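Local coordinates for protein nucleoporin NUP82 (PDB 5CWW) that probably serves as a structural component of the nuclear pore complex and as a docking partner for transport factors, this piece being its N-terminal beta-propeller domain, at residues A227-L230 with D231-F234; C440-I443 with D444-A448; E74-E77 with S78-S81; I568-P571 with D572-Y575; D381-D384 with D385-E388. All blocks are in the same frame, centred on the assembly; numbering follows the deposited sequence.

Seven small sheets follow one another along this chain, consistent with a seven-bladed beta-propeller, and the five contacts sit in its connections. In chain order they run interaction 3, interaction 1, interaction 5, interaction 2, interaction 4. Interaction 3 ends helix 69-77, an insertion in the first sheet, and interaction 4 is a hairpin in the last; their centres lie about 20 Å apart, and the hairpin packs on that helix, consistent with the first and last blades meeting there to close the ring. Interactions 5 and 2 belong to the five-stranded sheet, centres about 24 Å apart. Interaction 1 lies between the third and fourth sheets, its centre about 64 Å from that of interaction 3. Interactions 1, 2 and 5 also touch chains of other proteins.

Interaction 1: A227-L230 with D231-F234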
loop_
_atom_site.group_PDB
_atom_site.type_symbol
_atom_site.label_atom_id
_atom_site.label_comp_id
_atom_site.label_asym_id
_atom_site.label_seq_id
_atom_site.Cartn_x
_atom_site.Cartn_y
_atom_site.Cartn_z
ATOM N N ALA B 227 15.454 -1.940 11.455
ATOM C CA ALA B 227 16.781 -2.397 11.067
ATOM C C ALA B 227 17.777 -1.243 11.032
ATOM O O ALA B 227 17.391 -0.085 10.881
ATOM C CB ALA B 227 16.725 -3.080 9.717
ATOM N N THR B 228 19.059 -1.577 11.157
ATOM C CA THR B 228 20.124 -0.582 11.207
ATOM C C THR B 228 20.969 -0.589 9.935
ATOM O O THR B 228 21.398 0.467 9.472
ATOM C CB THR B 228 21.047 -0.819 12.422
ATOM O OG1 THR B 228 20.275 -0.780 13.628
ATOM C CG2 THR B 228 22.142 0.239 12.495
ATOM N N TYR B 229 21.198 -1.772 9.370
ATOM C CA TYR B 229 22.076 -1.914 8.210
ATOM C C TYR B 229 21.354 -2.575 7.040
ATOM O O TYR B 229 20.422 -3.355 7.238
ATOM C CB TYR B 229 23.319 -2.719 8.588
ATOM C CG TYR B 229 24.101 -2.112 9.733
ATOM C CD1 TYR B 229 24.898 -0.991 9.538
ATOM C CD2 TYR B 229 24.041 -2.659 11.008
ATOM C CE1 TYR B 229 25.613 -0.432 10.581
ATOM C CE2 TYR B 229 24.752 -2.107 12.056
ATOM C CZ TYR B 229 25.536 -0.995 11.837
ATOM O OH TYR B 229 26.245 -0.441 12.879
ATOM N N LEU B 230 21.796 -2.264 5.823
ATOM C CA LEU B 230 21.107 -2.699 4.606
ATOM C C LEU B 230 21.196 -4.205 4.342
ATOM O O LEU B 230 20.467 -4.727 3.496
ATOM C CB LEU B 230 21.656 -1.943 3.384
ATOM C CG LEU B 230 23.164 -1.983 3.089
ATOM C CD1 LEU B 230 23.636 -3.326 2.544
ATOM C CD2 LEU B 230 23.519 -0.896 2.092
ATOM N N ASP B 231 22.084 -4.896 5.052
ATOM C CA ASP B 231 22.305 -6.322 4.810
ATOM C C ASP B 231 21.659 -7.205 5.877
ATOM O O ASP B 231 21.838 -8.422 5.870
ATOM C CB ASP B 231 23.805 -6.625 4.723
ATOM C CG ASP B 231 24.575 -6.143 5.935
ATOM O OD1 ASP B 231 23.970 -5.989 7.016
ATOM O OD2 ASP B 231 25.798 -5.922 5.808
ATOM N N GLN B 232 20.912 -6.595 6.791
ATOM C CA GLN B 232 20.172 -7.363 7.785
ATOM C C GLN B 232 19.046 -8.128 7.105
ATOM O O GLN B 232 18.741 -7.897 5.934
ATOM C CB GLN B 232 19.614 -6.452 8.879
ATOM C CG GLN B 232 20.682 -5.828 9.768
ATOM C CD GLN B 232 20.094 -5.017 10.907
ATOM O OE1 GLN B 232 20.390 -3.832 11.057
ATOM N NE2 GLN B 232 19.260 -5.655 11.720
ATOM N N ASP B 233 18.432 -9.043 7.843
ATOM C CA ASP B 233 17.399 -9.906 7.289
ATOM C C ASP B 233 16.049 -9.195 7.232
ATOM O O ASP B 233 15.513 -8.781 8.261
ATOM C CB ASP B 233 17.289 -11.189 8.114
ATOM C CG ASP B 233 15.987 -11.919 7.884
ATOM O OD1 ASP B 233 15.752 -12.375 6.744
ATOM O OD2 ASP B 233 15.201 -12.041 8.848
ATOM N N PHE B 234 15.509 -9.059 6.023
ATOM C CA PHE B 234 14.201 -8.442 5.818
ATOM C C PHE B 234 13.227 -9.430 5.193
ATOM O O PHE B 234 12.096 -9.071 4.862
ATOM C CB PHE B 234 14.321 -7.207 4.925
ATOM C CG PHE B 234 15.439 -6.289 5.311
ATOM C CD1 PHE B 234 15.511 -5.767 6.591
ATOM C CD2 PHE B 234 16.419 -5.950 4.397
ATOM C CE1 PHE B 234 16.541 -4.923 6.951
ATOM C CE2 PHE B 234 17.453 -5.105 4.749
ATOM C CZ PHE B 234 17.514 -4.590 6.028
#
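Gln232 reaches back along its own chain to Thr228 and Tyr229, four and three residues earlier. Its CG lies beside the backbone N (chi1 -68°) and the chain is extended from there, which carries the amide alongside the preceding backbone. CB of Gln232 starts 3.6 Å from Tyr229 O, and CG keeps to the same oxygen. CD then comes up to two successive peptide nitrogens, and OE1 accepts from both: Thr228 N at 2.6 Å and Tyr229 N at 2.8 Å. The first donor stands above the carbonyl plane, 37° out of it, while the second is tilted by only 19°. At the other branch of the amide, Gln232 NE2 lies 4.1 Å from Ala227 CB. The side chain also packs on an apolar residue of another protein's chain. What folds the backbone round is a type I beta turn from Tyr229 to Gln232, set in the long loop between helix 221-225 and helix 248-251 that joins two blades of the propeller. Its closing bond, Gln232 N to Tyr229 O, is weak at 3.3 Å. Phe234 turns its ring edge to the earlier residues: Ala227 CB meets its CE1 at 3.3 Å in the ring plane, and Tyr229 O and Leu230 O also lie at the edge. Leu224 of helix 221-225 and Val366 touch the same ring, while Asp231 OD1 forms a salt bridge with Arg454 NE.

Interaction 2: C440-I443 with D444-A448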
loop_
_atom_site.group_PDB
_atom_site.type_symbol
_atom_site.label_atom_id
_atom_site.label_comp_id
_atom_site.label_asym_id
_atom_site.label_seq_id
_atom_site.Cartn_x
_atom_site.Cartn_y
_atom_site.Cartn_z
ATOM N N CYS B 440 -1.729 16.076 -0.082
ATOM C CA CYS B 440 -0.390 16.430 0.370
ATOM C C CYS B 440 0.570 16.564 -0.802
ATOM O O CYS B 440 0.457 15.841 -1.793
ATOM C CB CYS B 440 0.133 15.381 1.352
ATOM S SG CYS B 440 -0.986 15.067 2.726
ATOM N N LEU B 441 1.518 17.487 -0.673
ATOM C CA LEU B 441 2.525 17.709 -1.700
ATOM C C LEU B 441 3.892 17.268 -1.200
ATOM O O LEU B 441 4.288 17.583 -0.077
ATOM C CB LEU B 441 2.567 19.180 -2.109
ATOM C CG LEU B 441 1.266 19.768 -2.657
ATOM C CD1 LEU B 441 1.396 21.280 -2.810
ATOM C CD2 LEU B 441 0.897 19.119 -3.985
ATOM N N ASP B 442 4.604 16.531 -2.045
ATOM C CA ASP B 442 5.951 16.081 -1.726
ATOM C C ASP B 442 6.961 17.164 -2.089
ATOM O O ASP B 442 7.574 17.130 -3.157
ATOM C CB ASP B 442 6.264 14.775 -2.455
ATOM C CG ASP B 442 7.644 14.240 -2.129
ATOM O OD1 ASP B 442 8.230 14.676 -1.113
ATOM O OD2 ASP B 442 8.137 13.374 -2.883
ATOM N N ILE B 443 7.119 18.126 -1.185
ATOM C CA ILE B 443 8.003 19.267 -1.396
ATOM C C ILE B 443 9.470 18.856 -1.408
ATOM O O ILE B 443 10.266 19.386 -2.182
ATOM C CB ILE B 443 7.800 20.333 -0.294
ATOM C CG1 ILE B 443 6.328 20.755 -0.215
ATOM C CG2 ILE B 443 8.694 21.543 -0.532
ATOM C CD1 ILE B 443 5.763 21.308 -1.510
ATOM N N ASP B 444 9.825 17.911 -0.545
ATOM C CA ASP B 444 11.217 17.513 -0.388
ATOM C C ASP B 444 11.652 16.554 -1.488
ATOM O O ASP B 444 12.808 16.567 -1.909
ATOM C CB ASP B 444 11.430 16.885 0.990
ATOM C CG ASP B 444 11.265 17.891 2.119
ATOM O OD1 ASP B 444 11.569 19.085 1.904
ATOM O OD2 ASP B 444 10.827 17.494 3.218
ATOM N N GLY B 445 10.727 15.720 -1.949
ATOM C CA GLY B 445 11.002 14.810 -3.044
ATOM C C GLY B 445 11.530 13.477 -2.562
ATOM O O GLY B 445 12.719 13.336 -2.274
ATOM N N VAL B 446 10.639 12.497 -2.464
ATOM C CA VAL B 446 11.031 11.144 -2.101
ATOM C C VAL B 446 11.955 10.572 -3.168
ATOM O O VAL B 446 11.645 10.613 -4.358
ATOM C CB VAL B 446 9.807 10.228 -1.924
ATOM C CG1 VAL B 446 10.237 8.781 -1.638
ATOM C CG2 VAL B 446 8.927 10.749 -0.806
ATOM N N GLU B 447 13.099 10.055 -2.731
ATOM C CA GLU B 447 14.103 9.519 -3.639
ATOM C C GLU B 447 14.684 8.213 -3.107
ATOM O O GLU B 447 14.388 7.797 -1.985
ATOM C CB GLU B 447 15.219 10.543 -3.856
ATOM C CG GLU B 447 15.865 11.034 -2.570
ATOM C CD GLU B 447 16.918 12.098 -2.813
ATOM O OE1 GLU B 447 17.433 12.183 -3.949
ATOM O OE2 GLU B 447 17.220 12.858 -1.870
ATOM N N ALA B 448 15.518 7.579 -3.924
ATOM C CA ALA B 448 16.144 6.313 -3.571
ATOM C C ALA B 448 16.941 6.437 -2.283
ATOM O O ALA B 448 17.777 7.332 -2.145
ATOM C CB ALA B 448 17.037 5.844 -4.696
#
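Asp442 bends its carboxylate forward onto the backbone of Gly445 and Val446, giving one oxygen to each amide. The side chain stands with CG anti to the backbone N (chi1 -179°), and this directs both oxygens across the bend in the chain just past strand 437-441. Gly445 N donates to Asp442 OD1 at 2.8 Å, arriving from above the carboxylate plane, 53° out of it. Val446 N donates to Asp442 OD2 at 2.7 Å; this bond is straighter, with an N-H...O angle of 168°, and it uses the syn lone pair. OD2 takes a second hydrogen bond, from Asn426 ND2, so three donors grip the buried group.

The backbone bends at the same residue. Asp442 is the centre of an inverse gamma turn, whose bond from Ile443 N to Leu441 O is weak at 3.1 Å. Gly445 follows with a positive phi, and a side chain there would press against the carbonyl oxygen of Asp444. Val446 CG2 lies 3.4 Å from Asp442 OD2, while the same valine packs on Phe373. Leu470 and Ile428, on the two neighbouring strands of this blade, touch the aspartate itself. Ile443 turns instead to Leu471 and to an apolar side chain of another protein's chain.

With N-H donors on both oxygens and the charge of Asp444 held well off, its OD2 5.8 Å from Asp442 OD1, the carboxylate of Asp442 is probably ionised despite its burial, its charge stabilised by two backbone N-H groups and one side-chain amide.

Interaction 3: E74-E77 with S78-S81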
loop_
_atom_site.group_PDB
_atom_site.type_symbol
_atom_site.label_atom_id
_atom_site.label_comp_id
_atom_site.label_asym_id
_atom_site.label_seq_id
_atom_site.Cartn_x
_atom_site.Cartn_y
_atom_site.Cartn_z
ATOM N N GLU B 74 -25.640 -2.118 -28.403
ATOM C CA GLU B 74 -26.156 -2.358 -29.746
ATOM C C GLU B 74 -27.277 -3.397 -29.748
ATOM O O GLU B 74 -28.233 -3.283 -30.512
ATOM C CB GLU B 74 -25.023 -2.809 -30.672
ATOM C CG GLU B 74 -25.455 -3.074 -32.111
ATOM C CD GLU B 74 -24.299 -3.490 -33.002
ATOM O OE1 GLU B 74 -23.133 -3.341 -32.580
ATOM O OE2 GLU B 74 -24.555 -3.969 -34.125
ATOM N N SER B 75 -27.151 -4.409 -28.897
ATOM C CA SER B 75 -28.154 -5.467 -28.816
ATOM C C SER B 75 -29.506 -4.919 -28.376
ATOM O O SER B 75 -30.552 -5.398 -28.815
ATOM C CB SER B 75 -27.697 -6.562 -27.852
ATOM O OG SER B 75 -26.487 -7.153 -28.291
ATOM N N TRP B 76 -29.480 -3.911 -27.510
ATOM C CA TRP B 76 -30.705 -3.294 -27.015
ATOM C C TRP B 76 -31.221 -2.220 -27.971
ATOM O O TRP B 76 -32.385 -1.826 -27.903
ATOM C CB TRP B 76 -30.477 -2.692 -25.626
ATOM C CG TRP B 76 -31.738 -2.202 -24.982
ATOM C CD1 TRP B 76 -32.121 -0.902 -24.815
ATOM C CD2 TRP B 76 -32.791 -3.003 -24.431
ATOM N NE1 TRP B 76 -33.342 -0.844 -24.190
ATOM C CE2 TRP B 76 -33.776 -2.120 -23.943
ATOM C CE3 TRP B 76 -32.995 -4.380 -24.300
ATOM C CZ2 TRP B 76 -34.947 -2.569 -23.335
ATOM C CZ3 TRP B 76 -34.159 -4.824 -23.696
ATOM C CH2 TRP B 76 -35.119 -3.921 -23.221
ATOM N N GLU B 77 -30.349 -1.742 -28.852
ATOM C CA GLU B 77 -30.732 -0.743 -29.842
ATOM C C GLU B 77 -31.274 -1.404 -31.107
ATOM O O GLU B 77 -32.130 -0.842 -31.791
ATOM C CB GLU B 77 -29.544 0.159 -30.178
ATOM C CG GLU B 77 -29.196 1.136 -29.065
ATOM C CD GLU B 77 -28.075 2.084 -29.440
ATOM O OE1 GLU B 77 -27.193 1.686 -30.231
ATOM O OE2 GLU B 77 -28.079 3.231 -28.945
ATOM N N SER B 78 -30.772 -2.600 -31.405
ATOM C CA SER B 78 -31.175 -3.338 -32.598
ATOM C C SER B 78 -31.981 -4.584 -32.229
ATOM O O SER B 78 -31.898 -5.614 -32.899
ATOM C CB SER B 78 -29.944 -3.729 -33.422
ATOM O OG SER B 78 -29.092 -4.593 -32.693
ATOM N N ARG B 79 -32.761 -4.477 -31.157
ATOM C CA ARG B 79 -33.646 -5.558 -30.733
ATOM C C ARG B 79 -34.929 -5.562 -31.564
ATOM O O ARG B 79 -35.410 -4.503 -31.966
ATOM C CB ARG B 79 -33.990 -5.424 -29.249
ATOM C CG ARG B 79 -34.583 -4.077 -28.874
ATOM C CD ARG B 79 -35.309 -4.126 -27.542
ATOM N NE ARG B 79 -35.675 -2.790 -27.080
ATOM C CZ ARG B 79 -36.654 -2.530 -26.217
ATOM N NH1 ARG B 79 -37.382 -3.515 -25.708
ATOM N NH2 ARG B 79 -36.905 -1.278 -25.861
ATOM N N PRO B 80 -35.488 -6.754 -31.829
ATOM C CA PRO B 80 -36.789 -6.813 -32.504
ATOM C C PRO B 80 -37.942 -6.484 -31.558
ATOM O O PRO B 80 -37.716 -6.302 -30.361
ATOM C CB PRO B 80 -36.871 -8.266 -32.979
ATOM C CG PRO B 80 -36.036 -9.021 -32.008
ATOM C CD PRO B 80 -34.924 -8.096 -31.598
ATOM N N SER B 81 -39.156 -6.403 -32.096
ATOM C CA SER B 81 -40.342 -6.102 -31.300
ATOM C C SER B 81 -41.433 -7.141 -31.536
ATOM O O SER B 81 -41.585 -8.084 -30.760
ATOM C CB SER B 81 -40.869 -4.704 -31.631
ATOM O OG SER B 81 -41.294 -4.626 -32.980
#
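Ser78 holds the carbonyl of Glu74 with two hydrogen bonds, Ser78 OG to Glu74 O at 2.7 Å and Ser78 N to Glu74 O at 2.8 Å. The bond from Ser78 N is an i to i+4 link at the end of helix 69-77, its donor tilted 21° from the carbonyl plane. OG, placed between the backbone N and the carbonyl carbon, reaches the same oxygen from farther above its plane, 42° out. Glu77 N makes a third, weak bond to it.

One residue on, the chain has left the helix, and the side chain of Arg79 runs alongside that of Trp76. Its guanidinium lies flat over one face of the indole in a cation-pi stack, planes 15° apart, with Arg79 CZ 3.3 Å from Trp76 CZ2. Arg79 CD adds a CH-pi contact, 4.0 Å from the centroid of the six-membered ring. Ala10, Trp11, Ala16 and Pro17 also pack on the indole. With an alanine in place of Trp76, the guanidinium of Arg79 would probably lose its flat support and be set free to turn. Ser78 and Arg79 also touch a crystal neighbour. This is the C-terminal end of a helix inserted in the first propeller blade, closed by a serine and an i to i+3 cation-pi stack.

Interaction 4: I568-P571 with D572-Y575; sequences IDDP and DLGY
A beta hairpin of the last propeller blade turns here, between strand 566-570 and strand 576-580, and Asp570 faces Gly574 across it. The two form an antiparallel hydrogen-bonded pair: Asp570 N gives to Gly574 O and Gly574 N to Asp570 O, both at 2.7 Å. Three residues, Pro571 to Leu573, make the bend between them.

The side chain of Asp570 reaches across that bend. CG lies anti to the backbone N (chi1 177°), and OD2 collects two amides from the loop. Asp572 N is 2.6 Å from Asp570 OD2 and comes from above the carboxylate plane, 46° out of it. Leu573 N, at 2.7 Å from the same oxygen, meets its anti lone pair, with an N-H...O angle of 164°. Asp572 OD2 stands 4.2 Å from Asp570 OD2, a like-charge approach that the amide donors probably ease. Were Asp570 replaced by an alanine, the amides of Asp572 and Leu573 would probably be left without their acceptor and the loop would be freer to shift.

Gly574 has a positive phi, at which a side chain would run into the carbonyl oxygen of Leu573. Beyond it, Asp569 and Tyr575 form a non-hydrogen-bonded pair; Asp569 OD1 lies 3.4 Å from Tyr575 CB, and Tyr575 OH is hydrogen-bonded to Asp495 OD2. Leu573 and Ile568 pack on Leu69 of helix 69-77. The bond from Asp570 OD2 to Asp572 N makes this an Asx turn, set at the bend of a propeller-blade hairpin.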
loop_
_atom_site.group_PDB
_atom_site.type_symbol
_atom_site.label_atom_id
_atom_site.label_comp_id
_atom_site.label_asym_id
_atom_site.label_seq_id
_atom_site.Cartn_x
_atom_site.Cartn_y
_atom_site.Cartn_z
ATOM N N ILE B 568 -14.477 5.391 -17.546
ATOM C CA ILE B 568 -14.364 4.940 -18.930
ATOM C C ILE B 568 -14.543 6.110 -19.889
ATOM O O ILE B 568 -15.482 6.894 -19.752
ATOM C CB ILE B 568 -15.405 3.852 -19.258
ATOM C CG1 ILE B 568 -15.431 2.812 -18.133
ATOM C CG2 ILE B 568 -15.097 3.226 -20.618
ATOM C CD1 ILE B 568 -16.200 1.533 -18.442
ATOM N N ASP B 569 -13.632 6.225 -20.849
ATOM C CA ASP B 569 -13.700 7.274 -21.860
ATOM C C ASP B 569 -13.534 6.671 -23.246
ATOM O O ASP B 569 -12.428 6.622 -23.784
ATOM C CB ASP B 569 -12.633 8.343 -21.616
ATOM C CG ASP B 569 -12.727 9.498 -22.602
ATOM O OD1 ASP B 569 -13.851 9.822 -23.036
ATOM O OD2 ASP B 569 -11.677 10.081 -22.944
ATOM N N ASP B 570 -14.644 6.212 -23.811
ATOM C CA ASP B 570 -14.648 5.586 -25.127
ATOM C C ASP B 570 -15.203 6.561 -26.166
ATOM O O ASP B 570 -16.124 7.319 -25.868
ATOM C CB ASP B 570 -15.478 4.302 -25.095
ATOM C CG ASP B 570 -15.586 3.645 -26.452
ATOM O OD1 ASP B 570 -14.703 2.828 -26.789
ATOM O OD2 ASP B 570 -16.552 3.944 -27.185
ATOM N N PRO B 571 -14.645 6.553 -27.389
ATOM C CA PRO B 571 -15.142 7.476 -28.417
ATOM C C PRO B 571 -16.582 7.201 -28.848
ATOM O O PRO B 571 -17.280 8.134 -29.244
ATOM C CB PRO B 571 -14.176 7.251 -29.588
ATOM C CG PRO B 571 -13.578 5.911 -29.345
ATOM C CD PRO B 571 -13.474 5.795 -27.862
ATOM N N ASP B 572 -17.018 5.947 -28.768
ATOM C CA ASP B 572 -18.364 5.575 -29.198
ATOM C C ASP B 572 -19.369 5.623 -28.049
ATOM O O ASP B 572 -20.462 6.168 -28.198
ATOM C CB ASP B 572 -18.356 4.176 -29.821
ATOM C CG ASP B 572 -17.467 4.087 -31.048
ATOM O OD1 ASP B 572 -17.326 5.104 -31.760
ATOM O OD2 ASP B 572 -16.912 2.997 -31.302
ATOM N N LEU B 573 -19.001 5.045 -26.908
ATOM C CA LEU B 573 -19.893 5.000 -25.752
ATOM C C LEU B 573 -19.856 6.308 -24.967
ATOM O O LEU B 573 -20.830 6.670 -24.306
ATOM C CB LEU B 573 -19.525 3.832 -24.837
ATOM C CG LEU B 573 -19.763 2.432 -25.404
ATOM C CD1 LEU B 573 -19.168 1.381 -24.480
ATOM C CD2 LEU B 573 -21.248 2.174 -25.622
ATOM N N GLY B 574 -18.725 7.004 -25.038
ATOM C CA GLY B 574 -18.573 8.293 -24.388
ATOM C C GLY B 574 -17.762 8.247 -23.106
ATOM O O GLY B 574 -16.953 7.342 -22.892
ATOM N N TYR B 575 -17.997 9.236 -22.251
ATOM C CA TYR B 575 -17.223 9.439 -21.033
ATOM C C TYR B 575 -18.144 9.348 -19.823
ATOM O O TYR B 575 -19.045 10.171 -19.657
ATOM C CB TYR B 575 -16.515 10.795 -21.095
ATOM C CG TYR B 575 -15.805 11.229 -19.831
ATOM C CD1 TYR B 575 -15.022 10.345 -19.097
ATOM C CD2 TYR B 575 -15.891 12.545 -19.395
ATOM C CE1 TYR B 575 -14.365 10.759 -17.948
ATOM C CE2 TYR B 575 -15.240 12.967 -18.254
ATOM C CZ TYR B 575 -14.478 12.074 -17.533
ATOM O OH TYR B 575 -13.833 12.509 -16.399
#

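Interaction 5: D381-D384 with D385-E388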
loop_
_atom_site.group_PDB
_atom_site.type_symbol
_atom_site.label_atom_id
_atom_site.label_comp_id
_atom_site.label_asym_id
_atom_site.label_seq_id
_atom_site.Cartn_x
_atom_site.Cartn_y
_atom_site.Cartn_z
ATOM N N ASP B 381 -6.460 18.510 16.158
ATOM C CA ASP B 381 -7.652 17.948 16.789
ATOM C C ASP B 381 -8.464 17.086 15.824
ATOM O O ASP B 381 -9.692 17.166 15.789
ATOM C CB ASP B 381 -8.533 19.064 17.361
ATOM C CG ASP B 381 -7.801 19.920 18.375
ATOM O OD1 ASP B 381 -6.850 19.412 19.004
ATOM O OD2 ASP B 381 -8.178 21.098 18.545
ATOM N N GLU B 382 -7.772 16.259 15.048
ATOM C CA GLU B 382 -8.438 15.301 14.173
ATOM C C GLU B 382 -9.099 14.206 15.005
ATOM O O GLU B 382 -8.545 13.763 16.011
ATOM C CB GLU B 382 -7.448 14.679 13.185
ATOM C CG GLU B 382 -7.012 15.606 12.062
ATOM C CD GLU B 382 -6.056 14.935 11.092
ATOM O OE1 GLU B 382 -6.207 15.139 9.869
ATOM O OE2 GLU B 382 -5.152 14.204 11.551
ATOM N N GLN B 383 -10.282 13.773 14.579
ATOM C CA GLN B 383 -10.985 12.686 15.252
ATOM C C GLN B 383 -10.393 11.338 14.850
ATOM O O GLN B 383 -9.568 11.264 13.942
ATOM C CB GLN B 383 -12.477 12.730 14.922
ATOM C CG GLN B 383 -13.162 14.010 15.370
ATOM C CD GLN B 383 -13.071 14.220 16.870
ATOM O OE1 GLN B 383 -13.612 13.439 17.652
ATOM N NE2 GLN B 383 -12.375 15.275 17.278
ATOM N N ASP B 384 -10.817 10.276 15.528
ATOM C CA ASP B 384 -10.285 8.943 15.265
ATOM C C ASP B 384 -10.561 8.506 13.828
ATOM O O ASP B 384 -9.682 7.960 13.164
ATOM C CB ASP B 384 -10.872 7.922 16.247
ATOM C CG ASP B 384 -10.350 8.102 17.667
ATOM O OD1 ASP B 384 -9.278 8.717 17.844
ATOM O OD2 ASP B 384 -11.013 7.617 18.609
ATOM N N ASP B 385 -11.776 8.754 13.346
ATOM C CA ASP B 385 -12.152 8.332 11.998
ATOM C C ASP B 385 -11.557 9.248 10.926
ATOM O O ASP B 385 -11.723 8.999 9.733
ATOM C CB ASP B 385 -13.679 8.274 11.854
ATOM C CG ASP B 385 -14.362 9.580 12.225
ATOM O OD1 ASP B 385 -13.691 10.634 12.245
ATOM O OD2 ASP B 385 -15.583 9.552 12.489
ATOM N N GLU B 386 -10.867 10.302 11.359
ATOM C CA GLU B 386 -10.174 11.204 10.442
ATOM C C GLU B 386 -8.698 10.828 10.337
ATOM O O GLU B 386 -8.093 10.943 9.271
ATOM C CB GLU B 386 -10.320 12.658 10.902
ATOM C CG GLU B 386 -11.728 13.217 10.739
ATOM C CD GLU B 386 -11.903 14.588 11.370
ATOM O OE1 GLU B 386 -11.143 14.923 12.302
ATOM O OE2 GLU B 386 -12.807 15.331 10.933
ATOM N N VAL B 387 -8.123 10.373 11.446
ATOM C CA VAL B 387 -6.727 9.952 11.461
ATOM C C VAL B 387 -6.598 8.600 10.768
ATOM O O VAL B 387 -5.675 8.376 9.985
ATOM C CB VAL B 387 -6.176 9.856 12.904
ATOM C CG1 VAL B 387 -4.760 9.285 12.917
ATOM C CG2 VAL B 387 -6.195 11.223 13.568
ATOM N N GLU B 388 -7.538 7.709 11.068
ATOM C CA GLU B 388 -7.554 6.358 10.518
ATOM C C GLU B 388 -7.702 6.364 8.997
ATOM O O GLU B 388 -8.674 6.906 8.467
ATOM C CB GLU B 388 -8.693 5.556 11.154
ATOM C CG GLU B 388 -8.843 4.134 10.632
ATOM C CD GLU B 388 -9.918 3.360 11.369
ATOM O OE1 GLU B 388 -11.070 3.843 11.422
ATOM O OE2 GLU B 388 -9.606 2.274 11.903
#
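Gln383, the N-cap of the one-turn helix 384-387, offers its O to two amides of that helix, Glu386 N and Val387 N, each at 3.0 Å. Val387 N lies almost in line with the C=O bond of Gln383, whereas Glu386 N stands high above the carbonyl plane. A third bond, Glu388 N to Asp384 O at 3.0 Å, finishes the single turn before the chain enters strand 389-395 of the five-stranded blade.

Glu386, three residues after the N-cap, returns a bond to it, the half of a capping box that runs from the N3 side chain to the N-cap amide. Gln383 N meets Glu386 OE1 at 2.7 Å with an N-H...O angle of 170°, on the anti side of the carboxylate but 31° out of its plane. With CG beside the backbone N (chi1 -70°) and the chain extended, the glutamate folds back to put OE1 there, 3.3 Å from Glu382 CA. Outside these residues, Glu386 OE2 makes a salt bridge to a basic side chain of another protein's chain, and OD1 and OD2 of Asp384 each form one to the chain of a different protein. Glu382 is held within its own chain, OE1 by a salt bridge to Lys438 and OE2 by a hydrogen bond from Asn378. Its aliphatic part crosses Val387 at about a right angle, with Glu382 CB 3.7 Å from Val387 CG2, the branch that lies beside the valine's backbone N.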